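PDB 6AD3: lovastatin nonaketide synthase mokA from Monascus pilosus, which builds the nonaketide backbone of monacolin K (lovastatin) as an iterative type I polyketide synthase, the piece described here being its condensation domain. Local coordinates for residues D256-Y261 / M401-V406; A260-M265 / L372-F377; H323-M328 / A392-V397; V410-L415 / A430-A435. The protein carries 1 engineered substitution. All blocks are in the same frame, centred on the assembly; numbering follows the deposited sequence.

How the contacts relate
Contacts 1, 2 and 4 form one cluster around helix 256-266. The centres of contacts 1 and 2 are about 8 Å apart; they share Ala260 and Tyr261, and Trp262 NE1 meets His403 O at 2.9 Å. Contact 4 lies about 10 Å from contact 2, centre to centre, tied to it by the Glu263-Arg414 salt bridge and by Leu411 touching both Trp262 and Pro374. Leu259 packs on Val410 and Arg414, linking contact 4 to contact 1. Contact 3 lies farther off, about 17 Å from contact 2 between centres, but still meets it where Phe377 touches Lys396 and Thr393; helix 386-401, which follows strand 371-377, brings the chain there. All four lie within the condensation domain.

Contact 1: D256-Y261 / M401-V406; sequences DADLAY and MQHARV
Asp258 and His403 bring the two backbones closest, with their CA atoms 5.0 Å apart, where the helix starting at Asp256 faces the loop 401-406. Both side chains leave their backbones toward each other. His403 ND1 donates to Asp258 OD1 over 2.8 Å with an N-H...O angle of 162°. The oxygen lies almost in the imidazole plane, whereas the nitrogen reaches it from the anti side of the carboxylate and somewhat off the carboxylate plane, so the bond is better aligned with the ring than with the carboxylate.

One face of the same imidazole lies over Tyr261. The rings form an offset stack, centroids 4.0 Å apart and planes inclined by 23°, and His403 CD2 sits over the middle of the phenol ring. A chi1 of 172° carries the Tyr261 side chain across His403 at about a right angle, laying its ring over the imidazole face, to which CB adds a CH-pi contact. In the condensation-domain fold this His-carboxylate pair joins helix 256-266 to the loop between helices 386-401 and 408-414. The Tyr261 hydroxyl is hydrogen-bonded to Glu399.

Beyond the polar pair, Val406 divides its methyls between two neighbours: CG2 presses on Asp258 CB at 3.4 Å, and CG1 meets Leu259 CD2 at 3.5 Å, these last two side chains crossing nearly at right angles.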
# COMPACT_ATOMS: atom_id res chain seq x y z
N ASP A 256 -24.49 0.30 -4.60
CA ASP A 256 -25.06 -0.99 -4.98
C ASP A 256 -24.67 -1.39 -6.38
O ASP A 256 -24.39 -2.56 -6.62
CB ASP A 256 -26.59 -0.99 -4.83
CG ASP A 256 -27.04 -1.15 -3.38
OD1 ASP A 256 -26.18 -1.38 -2.50
OD2 ASP A 256 -28.25 -1.02 -3.12
N ALA A 257 -24.61 -0.44 -7.31
CA ALA A 257 -24.22 -0.76 -8.70
C ALA A 257 -22.75 -1.18 -8.80
O ALA A 257 -22.39 -2.12 -9.56
CB ALA A 257 -24.50 0.41 -9.62
N ASP A 258 -21.90 -0.56 -7.98
CA ASP A 258 -20.48 -0.93 -7.93
C ASP A 258 -20.29 -2.30 -7.33
O ASP A 258 -19.54 -3.15 -7.87
CB ASP A 258 -19.68 0.12 -7.16
CG ASP A 258 -19.68 1.48 -7.83
OD1 ASP A 258 -19.82 1.55 -9.06
OD2 ASP A 258 -19.60 2.49 -7.12
N LEU A 259 -21.03 -2.57 -6.27
CA LEU A 259 -21.03 -3.89 -5.66
C LEU A 259 -21.49 -4.98 -6.62
O LEU A 259 -20.85 -6.02 -6.71
CB LEU A 259 -21.88 -3.88 -4.40
CG LEU A 259 -21.20 -3.25 -3.19
CD1 LEU A 259 -22.25 -3.03 -2.10
CD2 LEU A 259 -20.04 -4.07 -2.68
N ALA A 260 -22.51 -4.70 -7.42
CA ALA A 260 -23.01 -5.70 -8.37
C ALA A 260 -21.98 -5.95 -9.47
O ALA A 260 -21.82 -7.08 -9.91
CB ALA A 260 -24.34 -5.25 -8.99
N TYR A 261 -21.26 -4.92 -9.86
CA TYR A 261 -20.19 -5.06 -10.84
C TYR A 261 -19.12 -6.02 -10.35
O TYR A 261 -18.77 -6.98 -11.03
CB TYR A 261 -19.55 -3.71 -11.14
CG TYR A 261 -18.32 -3.79 -11.99
CD1 TYR A 261 -18.41 -3.87 -13.36
CD2 TYR A 261 -17.05 -3.79 -11.42
CE1 TYR A 261 -17.29 -3.87 -14.16
CE2 TYR A 261 -15.90 -3.82 -12.21
CZ TYR A 261 -16.03 -3.91 -13.57
OH TYR A 261 -14.91 -3.92 -14.38
N MET A 401 -12.10 1.46 -12.79
CA MET A 401 -12.01 2.78 -12.17
C MET A 401 -13.36 3.50 -12.15
O MET A 401 -13.60 4.36 -11.29
CB MET A 401 -10.96 3.65 -12.89
CG MET A 401 -9.54 3.17 -12.66
SD MET A 401 -9.11 3.04 -10.92
CE MET A 401 -9.18 4.73 -10.41
N GLN A 402 -14.31 3.02 -12.93
CA GLN A 402 -15.67 3.48 -12.80
C GLN A 402 -16.38 2.95 -11.55
O GLN A 402 -17.51 3.33 -11.28
CB GLN A 402 -16.46 3.12 -14.06
CG GLN A 402 -15.94 3.82 -15.29
CD GLN A 402 -16.58 3.31 -16.55
OE1 GLN A 402 -17.08 2.19 -16.58
NE2 GLN A 402 -16.58 4.12 -17.59
N HIS A 403 -15.80 1.94 -10.92
CA HIS A 403 -16.45 1.28 -9.81
C HIS A 403 -15.45 1.18 -8.68
O HIS A 403 -15.45 0.22 -7.94
CB HIS A 403 -16.90 -0.14 -10.20
CG HIS A 403 -17.78 -0.18 -11.41
ND1 HIS A 403 -19.06 0.32 -11.40
CD2 HIS A 403 -17.53 -0.57 -12.68
CE1 HIS A 403 -19.58 0.20 -12.61
NE2 HIS A 403 -18.69 -0.38 -13.40
N ALA A 404 -14.62 2.19 -8.53
CA ALA A 404 -13.48 2.10 -7.61
C ALA A 404 -13.81 2.40 -6.13
O ALA A 404 -12.95 2.25 -5.29
CB ALA A 404 -12.36 3.02 -8.05
N ARG A 405 -15.01 2.93 -5.85
CA ARG A 405 -15.32 3.47 -4.52
C ARG A 405 -15.64 2.42 -3.46
O ARG A 405 -15.75 2.73 -2.28
CB ARG A 405 -16.48 4.43 -4.61
CG ARG A 405 -16.19 5.71 -5.36
CD ARG A 405 -17.46 6.56 -5.42
NE ARG A 405 -17.55 7.36 -6.64
CZ ARG A 405 -17.08 8.60 -6.75
NH1 ARG A 405 -16.44 9.17 -5.73
NH2 ARG A 405 -17.23 9.27 -7.89
N VAL A 406 -15.75 1.16 -3.85
CA VAL A 406 -16.08 0.14 -2.91
C VAL A 406 -14.84 -0.34 -2.11
O VAL A 406 -13.93 -0.92 -2.70
CB VAL A 406 -16.70 -1.07 -3.60
CG1 VAL A 406 -17.10 -2.11 -2.58
CG2 VAL A 406 -17.91 -0.62 -4.38

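Contact 2: A260-M265 / L372-F377; sequences AYWESM and LLPLRF
Trp262 and Pro374 make the tightly packed part of this contact. Pro374 CD lies over one face of the indole, 3.9 Å from the centroid of the six-membered ring, a CH-pi approach. The opposite face is covered by Tyr261, whose CD2 lies over the ring, so the indole is sandwiched between its own helix and the strand. Leu375 CD1 reaches its edge in the ring plane, 3.9 Å from CH2, and Leu373 CB adds an oblique contact. The indole is held in rotation as well, because NE1 donates to His403 O.

Pro374 is the centre of an inverse gamma turn, and its carbonyl oxygen comes within 3.3 Å of Trp262 CZ3 while accepting a hydrogen bond from His266 NE2.

The Met265 side chain is looser, on a partly exposed residue where Trp262 is buried. Its SD receives a weak bond from Arg376 N at 3.6 Å and lies close to Pro374 O, while its CG is 3.7 Å from Arg376 CB as the two side chains run past each other in opposite directions. The buried Arg376 grips the helix backbone more firmly: its extended chain carries NH1 to Met265 O, 3.1 Å away. That bond lies in the carbonyl plane, on a lone pair, and near the guanidinium plane; NH2 is paired with Asp347.

The helix and strand axes approach to 9.6 Å at 38°. Strand 371-377 borders the six-stranded sheet, paired antiparallel with 348-354; Ala400 of helix 386-401 touches both Trp262 and Leu375, and Leu411 of helix 408-414 packs on Trp262 and Pro374.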
# COMPACT_ATOMS: atom_id res chain seq x y z
N ALA A 260 -22.51 -4.70 -7.42
CA ALA A 260 -23.01 -5.70 -8.37
C ALA A 260 -21.98 -5.95 -9.47
O ALA A 260 -21.82 -7.08 -9.91
CB ALA A 260 -24.34 -5.25 -8.99
N TYR A 261 -21.26 -4.92 -9.86
CA TYR A 261 -20.19 -5.06 -10.84
C TYR A 261 -19.12 -6.02 -10.35
O TYR A 261 -18.77 -6.98 -11.03
CB TYR A 261 -19.55 -3.71 -11.14
CG TYR A 261 -18.32 -3.79 -11.99
CD1 TYR A 261 -18.41 -3.87 -13.36
CD2 TYR A 261 -17.05 -3.79 -11.42
CE1 TYR A 261 -17.29 -3.87 -14.16
CE2 TYR A 261 -15.90 -3.82 -12.21
CZ TYR A 261 -16.03 -3.91 -13.57
OH TYR A 261 -14.91 -3.92 -14.38
N TRP A 262 -18.64 -5.80 -9.13
CA TRP A 262 -17.61 -6.68 -8.59
C TRP A 262 -18.14 -8.06 -8.25
O TRP A 262 -17.46 -9.06 -8.47
CB TRP A 262 -16.92 -6.04 -7.39
CG TRP A 262 -16.18 -4.81 -7.73
CD1 TRP A 262 -16.52 -3.56 -7.40
CD2 TRP A 262 -14.95 -4.71 -8.47
NE1 TRP A 262 -15.59 -2.67 -7.89
CE2 TRP A 262 -14.64 -3.35 -8.57
CE3 TRP A 262 -14.14 -5.64 -9.15
CZ2 TRP A 262 -13.53 -2.89 -9.29
CZ3 TRP A 262 -13.03 -5.18 -9.82
CH2 TRP A 262 -12.71 -3.82 -9.86
N GLU A 263 -19.38 -8.14 -7.78
CA GLU A 263 -19.96 -9.42 -7.42
C GLU A 263 -20.15 -10.27 -8.66
O GLU A 263 -19.92 -11.47 -8.64
CB GLU A 263 -21.30 -9.22 -6.71
CG GLU A 263 -21.15 -8.82 -5.25
CD GLU A 263 -22.49 -8.75 -4.54
OE1 GLU A 263 -23.24 -9.75 -4.57
OE2 GLU A 263 -22.77 -7.71 -3.94
N SER A 264 -20.61 -9.66 -9.72
CA SER A 264 -20.83 -10.42 -10.95
C SER A 264 -19.48 -10.89 -11.53
O SER A 264 -19.33 -12.06 -11.93
CB SER A 264 -21.59 -9.59 -11.96
OG SER A 264 -21.48 -10.19 -13.23
N MET A 265 -18.46 -10.02 -11.48
CA MET A 265 -17.14 -10.39 -11.97
C MET A 265 -16.64 -11.66 -11.30
O MET A 265 -15.99 -12.51 -11.93
CB MET A 265 -16.15 -9.25 -11.70
CG MET A 265 -14.73 -9.56 -12.14
SD MET A 265 -13.58 -8.23 -11.71
CE MET A 265 -14.07 -6.92 -12.84
N LEU A 372 -8.00 -1.64 -2.51
CA LEU A 372 -7.57 -2.62 -3.50
C LEU A 372 -8.78 -2.97 -4.37
O LEU A 372 -9.88 -3.06 -3.87
CB LEU A 372 -7.12 -3.87 -2.80
CG LEU A 372 -5.81 -3.76 -2.03
CD1 LEU A 372 -5.65 -4.93 -1.09
CD2 LEU A 372 -4.67 -3.65 -2.99
N LEU A 373 -8.55 -3.00 -5.68
CA LEU A 373 -9.60 -3.35 -6.66
C LEU A 373 -9.28 -4.72 -7.25
O LEU A 373 -8.22 -4.92 -7.81
CB LEU A 373 -9.62 -2.32 -7.77
CG LEU A 373 -9.75 -0.85 -7.33
CD1 LEU A 373 -9.68 0.08 -8.53
CD2 LEU A 373 -11.05 -0.67 -6.59
N PRO A 374 -10.22 -5.68 -7.11
CA PRO A 374 -9.85 -7.05 -7.42
C PRO A 374 -10.10 -7.40 -8.87
O PRO A 374 -11.19 -7.86 -9.21
CB PRO A 374 -10.74 -7.87 -6.47
CG PRO A 374 -11.94 -7.04 -6.30
CD PRO A 374 -11.49 -5.62 -6.37
N LEU A 375 -9.13 -7.14 -9.73
CA LEU A 375 -9.32 -7.38 -11.15
C LEU A 375 -9.24 -8.89 -11.43
O LEU A 375 -8.22 -9.50 -11.20
CB LEU A 375 -8.22 -6.68 -11.96
CG LEU A 375 -8.27 -5.21 -12.33
CD1 LEU A 375 -9.19 -4.37 -11.47
CD2 LEU A 375 -6.85 -4.67 -12.37
N ARG A 376 -10.22 -9.43 -12.15
CA ARG A 376 -10.15 -10.82 -12.52
C ARG A 376 -9.66 -10.92 -13.96
O ARG A 376 -10.25 -10.30 -14.89
CB ARG A 376 -11.54 -11.43 -12.42
CG ARG A 376 -11.58 -12.90 -12.76
CD ARG A 376 -12.89 -13.54 -12.35
NE ARG A 376 -12.80 -15.02 -12.44
CZ ARG A 376 -13.75 -15.84 -12.00
NH1 ARG A 376 -14.88 -15.35 -11.50
NH2 ARG A 376 -13.52 -17.15 -11.93
N PHE A 377 -8.60 -11.69 -14.17
CA PHE A 377 -8.09 -11.91 -15.52
C PHE A 377 -8.44 -13.35 -15.92
O PHE A 377 -7.79 -14.30 -15.47
CB PHE A 377 -6.55 -11.75 -15.55
CG PHE A 377 -6.09 -10.34 -15.50
CD1 PHE A 377 -6.07 -9.65 -14.28
CD2 PHE A 377 -5.57 -9.70 -16.65
CE1 PHE A 377 -5.64 -8.36 -14.23
CE2 PHE A 377 -5.11 -8.39 -16.57
CZ PHE A 377 -5.13 -7.73 -15.35

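Contact 3: H323-M328 / A392-V397; sequences HKATPM and ATKDKV
Lys394 reaches Lys324 and Ala325 by bending its chain twice, at chi2 (-105°) and chi3 (-60°), after CG has left anti to the backbone N. Its methylenes consequently lie along the loop instead of projecting straight from the helix: CE is 3.6 Å from Lys324 O, CD follows at 3.8 Å from that oxygen, and CG is 4.1 Å from Ala325 CB. The ammonium group is turned back to its own helix, where NZ forms a salt bridge with Asp395 OD1 at 2.9 Å, arriving on the syn side of the carboxylate. The contact with the loop is thus made by the aliphatic part of the lysine, and the carbonyl beside CE may be mildly favourable to the nearby positive charge.

A second, apolar point lies further along. Met328, bent at chi2 and chi3, brings its terminal CE obliquely to Val397 CG1, 4.1 Å away. Together the two points bury 170 Å² in all, a modest area for a contact near the surface.

The loop owes its shape to two helix ends. Lys324, with positive phi (63°), closes helix 310-322 in a Schellman motif, and Thr326 is the N-cap of helix 327-343; its OG1 caps a backbone N of that helix while its own N donates to Gln329 OE1.

Helix 386-401 runs beside this junction: Leu390 touches His323 and Ala325, Thr393 and Val397 rest on Leu332 of helix 327-343, and on the sheet side Met328 reaches Phe437 and Tyr439 of strand 435-440.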
# COMPACT_ATOMS: atom_id res chain seq x y z
N HIS A 323 0.00 2.99 -27.93
CA HIS A 323 -1.20 2.19 -27.75
C HIS A 323 -2.33 2.89 -27.02
O HIS A 323 -3.32 2.24 -26.66
CB HIS A 323 -0.87 0.89 -27.02
CG HIS A 323 -0.01 -0.04 -27.82
ND1 HIS A 323 1.35 0.14 -27.98
CD2 HIS A 323 -0.31 -1.18 -28.49
CE1 HIS A 323 1.84 -0.83 -28.73
NE2 HIS A 323 0.85 -1.62 -29.08
N LYS A 324 -2.15 4.18 -26.73
CA LYS A 324 -3.14 4.98 -26.00
C LYS A 324 -3.36 4.45 -24.60
O LYS A 324 -4.47 4.46 -24.08
CB LYS A 324 -4.48 5.02 -26.77
CG LYS A 324 -4.39 5.71 -28.12
CD LYS A 324 -5.77 6.12 -28.61
CE LYS A 324 -5.80 6.32 -30.12
NZ LYS A 324 -5.08 7.56 -30.51
N ALA A 325 -2.30 3.90 -24.03
CA ALA A 325 -2.31 3.35 -22.67
C ALA A 325 -1.33 4.12 -21.78
O ALA A 325 -0.60 5.02 -22.23
CB ALA A 325 -1.95 1.88 -22.72
N THR A 326 -1.35 3.83 -20.50
CA THR A 326 -0.40 4.45 -19.58
C THR A 326 0.72 3.47 -19.23
O THR A 326 0.52 2.27 -19.28
CB THR A 326 -1.09 4.85 -18.26
OG1 THR A 326 -1.51 3.67 -17.59
CG2 THR A 326 -2.31 5.75 -18.52
N PRO A 327 1.87 3.98 -18.77
CA PRO A 327 2.92 3.08 -18.31
C PRO A 327 2.41 2.13 -17.21
O PRO A 327 2.74 0.96 -17.21
CB PRO A 327 3.98 4.04 -17.76
CG PRO A 327 3.85 5.23 -18.68
CD PRO A 327 2.35 5.37 -18.92
N MET A 328 1.60 2.64 -16.29
CA MET A 328 1.03 1.75 -15.26
C MET A 328 0.37 0.53 -15.86
O MET A 328 0.61 -0.60 -15.42
CB MET A 328 0.01 2.48 -14.39
CG MET A 328 -0.48 1.60 -13.22
SD MET A 328 -1.89 0.52 -13.64
CE MET A 328 -3.26 1.58 -13.17
N ALA A 392 -6.25 -4.23 -24.05
CA ALA A 392 -7.35 -4.88 -23.30
C ALA A 392 -7.21 -4.62 -21.81
O ALA A 392 -8.19 -4.41 -21.10
CB ALA A 392 -7.39 -6.36 -23.58
N THR A 393 -5.97 -4.57 -21.34
CA THR A 393 -5.71 -4.30 -19.93
C THR A 393 -6.03 -2.85 -19.59
O THR A 393 -6.67 -2.56 -18.57
CB THR A 393 -4.26 -4.65 -19.57
OG1 THR A 393 -4.07 -6.06 -19.74
CG2 THR A 393 -3.96 -4.30 -18.08
N LYS A 394 -5.68 -1.93 -20.49
CA LYS A 394 -6.13 -0.56 -20.38
C LYS A 394 -7.67 -0.46 -20.22
O LYS A 394 -8.16 0.28 -19.38
CB LYS A 394 -5.65 0.22 -21.59
CG LYS A 394 -5.93 1.71 -21.57
CD LYS A 394 -7.06 2.10 -22.49
CE LYS A 394 -6.80 1.75 -23.94
NZ LYS A 394 -8.07 1.79 -24.73
N ASP A 395 -8.43 -1.15 -21.06
CA ASP A 395 -9.90 -1.09 -20.97
C ASP A 395 -10.42 -1.69 -19.65
O ASP A 395 -11.34 -1.16 -19.02
CB ASP A 395 -10.53 -1.83 -22.16
CG ASP A 395 -10.27 -1.14 -23.48
OD1 ASP A 395 -10.01 0.07 -23.49
OD2 ASP A 395 -10.24 -1.84 -24.51
N LYS A 396 -9.74 -2.73 -19.18
CA LYS A 396 -10.13 -3.43 -17.93
C LYS A 396 -9.94 -2.49 -16.74
O LYS A 396 -10.77 -2.42 -15.83
CB LYS A 396 -9.27 -4.69 -17.77
CG LYS A 396 -9.52 -5.49 -16.50
CD LYS A 396 -8.84 -6.88 -16.54
CE LYS A 396 -9.66 -7.85 -17.36
NZ LYS A 396 -10.05 -9.06 -16.65
N VAL A 397 -8.84 -1.76 -16.74
CA VAL A 397 -8.55 -0.80 -15.68
C VAL A 397 -9.49 0.40 -15.71
O VAL A 397 -10.08 0.78 -14.69
CB VAL A 397 -7.10 -0.30 -15.80
CG1 VAL A 397 -6.88 0.91 -14.91
CG2 VAL A 397 -6.12 -1.42 -15.48

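Contact 4: V410-L415 / A430-A435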
# COMPACT_ATOMS: atom_id res chain seq x y z
N VAL A 410 -15.60 -4.62 2.29
CA VAL A 410 -17.05 -4.81 2.19
C VAL A 410 -17.45 -5.76 1.08
O VAL A 410 -18.32 -6.62 1.30
CB VAL A 410 -17.95 -3.55 2.29
CG1 VAL A 410 -17.23 -2.27 2.50
CG2 VAL A 410 -19.08 -3.51 1.25
N LEU A 411 -16.68 -5.80 -0.00
CA LEU A 411 -16.88 -6.85 -1.03
C LEU A 411 -16.61 -8.23 -0.48
O LEU A 411 -17.38 -9.18 -0.67
CB LEU A 411 -15.98 -6.61 -2.23
CG LEU A 411 -16.17 -7.58 -3.37
CD1 LEU A 411 -17.58 -7.48 -3.95
CD2 LEU A 411 -15.14 -7.37 -4.46
N LEU A 412 -15.46 -8.39 0.15
CA LEU A 412 -15.12 -9.67 0.72
C LEU A 412 -16.24 -10.22 1.63
O LEU A 412 -16.58 -11.41 1.57
CB LEU A 412 -13.84 -9.55 1.51
CG LEU A 412 -12.53 -9.98 0.87
CD1 LEU A 412 -12.48 -10.22 -0.60
CD2 LEU A 412 -11.33 -9.24 1.41
N GLU A 413 -16.77 -9.36 2.48
CA GLU A 413 -17.83 -9.76 3.41
C GLU A 413 -19.07 -10.16 2.66
O GLU A 413 -19.66 -11.22 2.93
CB GLU A 413 -18.17 -8.64 4.38
CG GLU A 413 -19.40 -8.96 5.22
CD GLU A 413 -19.52 -8.07 6.44
OE1 GLU A 413 -19.73 -8.60 7.56
OE2 GLU A 413 -19.36 -6.85 6.29
N ARG A 414 -19.44 -9.37 1.68
CA ARG A 414 -20.58 -9.69 0.84
C ARG A 414 -20.46 -11.01 0.13
O ARG A 414 -21.45 -11.71 -0.01
CB ARG A 414 -20.86 -8.60 -0.14
CG ARG A 414 -21.40 -7.38 0.56
CD ARG A 414 -21.73 -6.31 -0.43
NE ARG A 414 -22.72 -6.77 -1.38
CZ ARG A 414 -24.01 -6.53 -1.28
NH1 ARG A 414 -24.47 -5.79 -0.26
NH2 ARG A 414 -24.81 -6.93 -2.24
N LEU A 415 -19.24 -11.36 -0.28
CA LEU A 415 -19.00 -12.58 -1.00
C LEU A 415 -18.85 -13.79 -0.06
O LEU A 415 -18.65 -14.90 -0.51
CB LEU A 415 -17.74 -12.40 -1.88
CG LEU A 415 -17.88 -11.48 -3.10
CD1 LEU A 415 -16.57 -11.29 -3.81
CD2 LEU A 415 -18.91 -12.05 -4.07
N ALA A 430 -4.79 -15.59 0.85
CA ALA A 430 -5.69 -14.47 0.97
C ALA A 430 -7.02 -14.76 0.29
O ALA A 430 -7.06 -15.43 -0.72
CB ALA A 430 -5.07 -13.25 0.38
N PRO A 431 -8.13 -14.19 0.82
CA PRO A 431 -9.42 -14.30 0.11
C PRO A 431 -9.44 -13.61 -1.22
O PRO A 431 -8.93 -12.49 -1.34
CB PRO A 431 -10.41 -13.63 1.03
CG PRO A 431 -9.64 -12.91 2.07
CD PRO A 431 -8.21 -13.38 2.04
N LEU A 432 -10.01 -14.29 -2.21
CA LEU A 432 -10.41 -13.70 -3.52
C LEU A 432 -9.27 -13.45 -4.49
O LEU A 432 -9.35 -13.80 -5.66
CB LEU A 432 -11.22 -12.40 -3.36
CG LEU A 432 -11.96 -11.96 -4.60
CD1 LEU A 432 -13.05 -12.97 -4.98
CD2 LEU A 432 -12.52 -10.59 -4.43
N PHE A 433 -8.21 -12.80 -4.03
CA PHE A 433 -7.03 -12.63 -4.87
C PHE A 433 -5.78 -12.83 -4.05
O PHE A 433 -5.77 -12.50 -2.86
CB PHE A 433 -7.01 -11.24 -5.54
CG PHE A 433 -7.22 -10.08 -4.60
CD1 PHE A 433 -8.50 -9.73 -4.16
CD2 PHE A 433 -6.14 -9.33 -4.11
CE1 PHE A 433 -8.70 -8.68 -3.29
CE2 PHE A 433 -6.34 -8.30 -3.22
CZ PHE A 433 -7.62 -7.97 -2.80
N GLN A 434 -4.72 -13.34 -4.70
CA GLN A 434 -3.49 -13.70 -3.98
C GLN A 434 -2.27 -12.95 -4.53
O GLN A 434 -1.17 -13.11 -4.02
CB GLN A 434 -3.23 -15.21 -4.06
CG GLN A 434 -4.33 -16.04 -3.39
CD GLN A 434 -5.60 -16.18 -4.21
OE1 GLN A 434 -5.58 -16.49 -5.41
NE2 GLN A 434 -6.73 -15.97 -3.55
N ALA A 435 -2.51 -12.11 -5.51
CA ALA A 435 -1.50 -11.23 -6.07
C ALA A 435 -1.98 -9.78 -5.98
O ALA A 435 -3.15 -9.47 -6.25
CB ALA A 435 -1.27 -11.57 -7.53
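The pyrrolidine ring of Pro431 is met at CG by Leu412 CD2, 4.1 Å away, the side chains nearly at right angles; the flat groups of 430-435, the Phe433 ring and the Gln434 amide, find their main partners away from the helix. The Phe433 ring meets that of Tyr466 with planes at about 5° and also touches Leu372 and Pro374. The Gln434 amide is held at its edge: within its own segment NE2 donates to Ala430 O over 2.9 Å, nearly straight at 167° and close to the amide plane, while OE1 accepts from Leu277 N. These two bonds fix the rotation of the amide and engage both OE1 and NE2 of a buried side chain.

Leu432 is the centre of the contact. Its positive phi, with Phe433 N bonded to Pro431 O at 2.8 Å, fits a classic gamma turn, which turns the residue toward helix 408-414. A chi1 of -164° swings CG to the side opposite the backbone N, and the branched end enters among Leu411 and Leu412 of the helix and Leu415. Leu412 CD1 comes nearest, 3.7 Å from Leu432 CB and 3.8 Å from its CD2. Leu411 CD2 meets the same CD2 at 4.2 Å, and Leu415 CD1 lies 4.1 Å from Leu432 CD1. Since all of these are methyl or methylene contacts, the join between helix and loop is purely apolar.

Leu432 also rests on Pro374 of strand 371-377 and touches His266 of helix 256-266. On another side, Leu412 touches Tyr84 of helix 80-91, and at Ala435 the loop runs into strand 435-440 of the six-stranded sheet.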